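Lipid binding hydrolase (Escherichia coli, PDB 2IF6) is of uncertain function but is probably a hydrolase of the permuted papain-like amidase family that may bind lipid. Local coordinates at residues 48-51 and 52-56; 137-141 and 142-146. All coordinates share one frame; numbering follows the deposited sequence. Where two conformers were deposited one is given.

Interaction 1. Residues 48-51 and 52-56; sequences EAVG and PVKYT
E48 sends its CG into the space between its own backbone N and carbonyl carbon (chi1 54°) and then runs extended, a course that carries its carboxylate over the neighbouring strand to T56. There T56 turns OG1 away from its own carbonyl carbon (chi1 -60°), and the hydroxyl gives a short hydrogen bond, OG1 of T56 to OE2 of E48, 2.6 Å. The oxygen is met on its anti side, a little out of the carboxylate plane. Threonine suits this place: its branched side chain fits a strand and still offers a donor. OE1 of E48 is hydrogen-bonded to NE2 of H33, and more weakly to NE1 of W61, so the buried carboxylate is gripped at both oxygens. With C112, H33 and E48 are arranged as a possible Cys-His-Glu triad, consistent with a papain-like site, and T56 may act as a second-shell residue that steadies the glutamate. The two segments form the turn end of an antiparallel beta hairpin joining strands 43-49 and 53-57, the latter at an edge of the sheet. E48 and K54 are a hydrogen-bonded pair, with E48 N to K54 O at 2.9 Å. On the face bearing A49 and V53, a non-hydrogen-bonded pair, small A49 lets CG2 of V53 come within 3.7 Å of its CB. At the bend, G51 takes a positive phi of 69° that glycine accepts readily, and P52 follows through a cis peptide bond. V50 N closes the turn on P52 O, 3.3 Å, from above the carbonyl plane.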
# COMPACT_ATOMS: atom_id res chain seq x y z
N GLU A 48 -2.00 -7.47 3.37
CA GLU A 48 -1.22 -6.90 2.26
C GLU A 48 -1.41 -7.69 0.97
O GLU A 48 -1.66 -8.89 1.02
CB GLU A 48 0.27 -6.91 2.62
CG GLU A 48 0.75 -8.32 3.05
CD GLU A 48 2.25 -8.43 3.17
OE1 GLU A 48 2.97 -7.51 2.71
OE2 GLU A 48 2.73 -9.45 3.69
N ALA A 49 -1.30 -7.00 -0.16
CA ALA A 49 -1.38 -7.64 -1.48
C ALA A 49 0.05 -7.93 -1.90
O ALA A 49 0.76 -7.02 -2.32
CB ALA A 49 -2.07 -6.74 -2.47
N VAL A 50 0.48 -9.17 -1.74
CA VAL A 50 1.80 -9.61 -2.23
C VAL A 50 1.74 -10.87 -3.10
O VAL A 50 2.74 -11.53 -3.30
CB VAL A 50 2.79 -9.86 -1.08
CG1 VAL A 50 3.15 -8.54 -0.40
CG2 VAL A 50 2.23 -10.88 -0.06
N GLY A 51 0.58 -11.21 -3.62
CA GLY A 51 0.43 -12.43 -4.43
C GLY A 51 0.58 -13.65 -3.54
O GLY A 51 1.66 -14.27 -3.49
N PRO A 52 -0.49 -14.00 -2.81
CA PRO A 52 -1.79 -13.37 -2.92
C PRO A 52 -2.03 -12.26 -1.85
O PRO A 52 -1.13 -11.95 -1.08
CB PRO A 52 -2.72 -14.53 -2.60
CG PRO A 52 -1.98 -15.24 -1.47
CD PRO A 52 -0.49 -15.05 -1.76
N VAL A 53 -3.24 -11.72 -1.82
CA VAL A 53 -3.64 -10.87 -0.69
C VAL A 53 -3.77 -11.81 0.51
O VAL A 53 -4.37 -12.90 0.42
CB VAL A 53 -4.97 -10.13 -0.95
CG1 VAL A 53 -5.40 -9.35 0.32
CG2 VAL A 53 -4.87 -9.19 -2.24
N LYS A 54 -3.21 -11.39 1.63
CA LYS A 54 -3.02 -12.28 2.78
C LYS A 54 -2.75 -11.49 4.05
O LYS A 54 -2.45 -10.28 4.00
CB LYS A 54 -1.81 -13.20 2.54
CG LYS A 54 -0.47 -12.42 2.64
CD LYS A 54 0.74 -13.23 2.21
CE LYS A 54 1.29 -14.04 3.37
NZ LYS A 54 2.37 -14.99 2.92
N TYR A 55 -2.83 -12.18 5.18
CA TYR A 55 -2.37 -11.65 6.48
C TYR A 55 -0.97 -12.16 6.83
O TYR A 55 -0.68 -13.36 6.70
CB TYR A 55 -3.28 -12.14 7.60
CG TYR A 55 -4.75 -11.87 7.44
CD1 TYR A 55 -5.26 -10.57 7.53
CD2 TYR A 55 -5.64 -12.93 7.27
CE1 TYR A 55 -6.62 -10.34 7.44
CE2 TYR A 55 -6.98 -12.72 7.16
CZ TYR A 55 -7.48 -11.43 7.25
OH TYR A 55 -8.82 -11.26 7.13
N THR A 56 -0.14 -11.26 7.32
CA THR A 56 1.21 -11.57 7.73
C THR A 56 1.45 -11.07 9.15
O THR A 56 1.11 -9.93 9.44
CB THR A 56 2.22 -10.82 6.81
OG1 THR A 56 2.00 -11.23 5.46
CG2 THR A 56 3.64 -11.11 7.20

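Interaction 2. Residues 137-141 and 142-146; sequences FDLSN and PLVQA
N141 OD1 accepts the backbone N of L143 at 3.0 Å, and this capping bond opens helix 142-152. The carboxamide of N141 reaches the helix start because CG stands opposite the backbone N (chi1 -162°), which lays the side chain beside that of L143 and pointing the same way. Asparagine is apt here, being short enough to fold its oxygen back onto an N-H that has no preceding helical turn to serve it. P142 suits the first helical position, where its nitrogen has no hydrogen to leave unpaired. N141 O accepts Q145 N at 2.9 Å, in the carbonyl plane, as the first turn closes. In one of its two conformers Q145 bends at chi2 (-75°) and brings NE2 to L139 O, 3.0 Å, so this link is probably not constant. V144 crosses L139 at about a right angle, CG1 to CD2 at 3.9 Å, and its buried side chain also meets L25 of helix 20-27. Farther out, OD1 of D138 accepts from S140 N at 3.2 Å, an Asx turn in the loop, and from S140 OG at 2.7 Å on its syn lone pair. OD2 of D138 is hydrogen-bonded to NE2 of H28, which fastens the loop beside helix 20-27. The helix itself starts as many do, with an asparagine N-cap followed by proline at N1.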
# COMPACT_ATOMS: atom_id res chain seq x y z
N PHE A 137 2.82 10.02 -13.45
CA PHE A 137 3.96 9.78 -12.57
C PHE A 137 5.20 10.28 -13.27
O PHE A 137 5.10 10.77 -14.41
CB PHE A 137 4.00 8.32 -12.13
CG PHE A 137 2.87 7.97 -11.19
CD1 PHE A 137 3.01 8.19 -9.82
CD2 PHE A 137 1.66 7.51 -11.67
CE1 PHE A 137 1.95 7.90 -8.94
CE2 PHE A 137 0.60 7.22 -10.80
CZ PHE A 137 0.74 7.41 -9.45
N ASP A 138 6.34 10.19 -12.59
CA ASP A 138 7.60 10.64 -13.15
C ASP A 138 8.30 9.45 -13.79
O ASP A 138 8.86 8.60 -13.10
CB ASP A 138 8.47 11.27 -12.07
CG ASP A 138 9.75 11.90 -12.63
OD1 ASP A 138 10.05 11.76 -13.85
OD2 ASP A 138 10.47 12.54 -11.83
N LEU A 139 8.25 9.40 -15.11
CA LEU A 139 8.72 8.24 -15.88
C LEU A 139 9.98 8.60 -16.65
O LEU A 139 10.47 7.82 -17.48
CB LEU A 139 7.62 7.72 -16.81
CG LEU A 139 6.25 7.38 -16.18
CD1 LEU A 139 5.34 6.78 -17.23
CD2 LEU A 139 6.34 6.43 -14.97
N SER A 140 10.53 9.77 -16.33
CA SER A 140 11.68 10.29 -17.01
C SER A 140 12.97 9.53 -16.68
O SER A 140 13.80 9.36 -17.56
CB SER A 140 11.82 11.79 -16.75
OG SER A 140 12.24 12.03 -15.43
N ASN A 141 13.14 9.01 -15.47
CA ASN A 141 14.39 8.32 -15.13
C ASN A 141 14.59 7.04 -15.96
O ASN A 141 13.66 6.27 -16.10
CB ASN A 141 14.45 7.99 -13.64
CG ASN A 141 15.87 7.67 -13.15
OD1 ASN A 141 16.38 6.56 -13.33
ND2 ASN A 141 16.49 8.64 -12.49
N PRO A 142 15.80 6.83 -16.52
CA PRO A 142 16.07 5.66 -17.37
C PRO A 142 15.92 4.33 -16.64
O PRO A 142 15.59 3.32 -17.27
CB PRO A 142 17.54 5.86 -17.79
CG PRO A 142 17.81 7.32 -17.61
CD PRO A 142 16.99 7.70 -16.40
N LEU A 143 16.15 4.34 -15.32
CA LEU A 143 15.89 3.15 -14.50
C LEU A 143 14.40 2.83 -14.56
O LEU A 143 14.01 1.69 -14.72
CB LEU A 143 16.35 3.35 -13.06
CG LEU A 143 16.54 2.10 -12.18
CD1 LEU A 143 17.73 2.25 -11.27
CD2 LEU A 143 15.30 1.78 -11.32
N VAL A 144 13.56 3.86 -14.47
CA VAL A 144 12.13 3.69 -14.52
C VAL A 144 11.71 3.20 -15.93
O VAL A 144 10.92 2.23 -16.05
CB VAL A 144 11.42 4.99 -14.11
CG1 VAL A 144 9.93 4.93 -14.42
CG2 VAL A 144 11.66 5.25 -12.61
N GLN A 145 12.22 3.86 -16.98
CA GLN A 145 11.90 3.44 -18.35
C GLN A 145 12.31 1.98 -18.61
O GLN A 145 11.54 1.24 -19.24
CB GLN A 145 12.46 4.40 -19.41
CG GLN A 145 11.70 5.73 -19.54
CD GLN A 145 10.35 5.61 -20.26
OE1 GLN A 145 10.15 4.76 -21.14
NE2 GLN A 145 9.42 6.48 -19.89
N ALA A 146 13.48 1.56 -18.10
CA ALA A 146 13.92 0.16 -18.27
C ALA A 146 12.95 -0.85 -17.63
O ALA A 146 12.59 -1.86 -18.23
CB ALA A 146 15.34 -0.04 -17.77

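How the interactions relate
Interaction 1 comes first along the chain and closes well before interaction 2 opens; their centres lie 27 Å apart, with nearest atoms about 16 Å from each other and no touch between them. They share no secondary structure element. Residues 48-56 belong to the antiparallel six-stranded sheet, at its edge strand 53-57, and hold E48 of a possible Cys-His-Glu triad. Residues 137-146 sit near the surface, farther from the chain centre, where the loop after strand 132-133 enters helix 142-152 and rests on helix 20-27. Both belong to the same permuted papain-like amidase region, one contributing to what may be the active site, the other starting a peripheral helix.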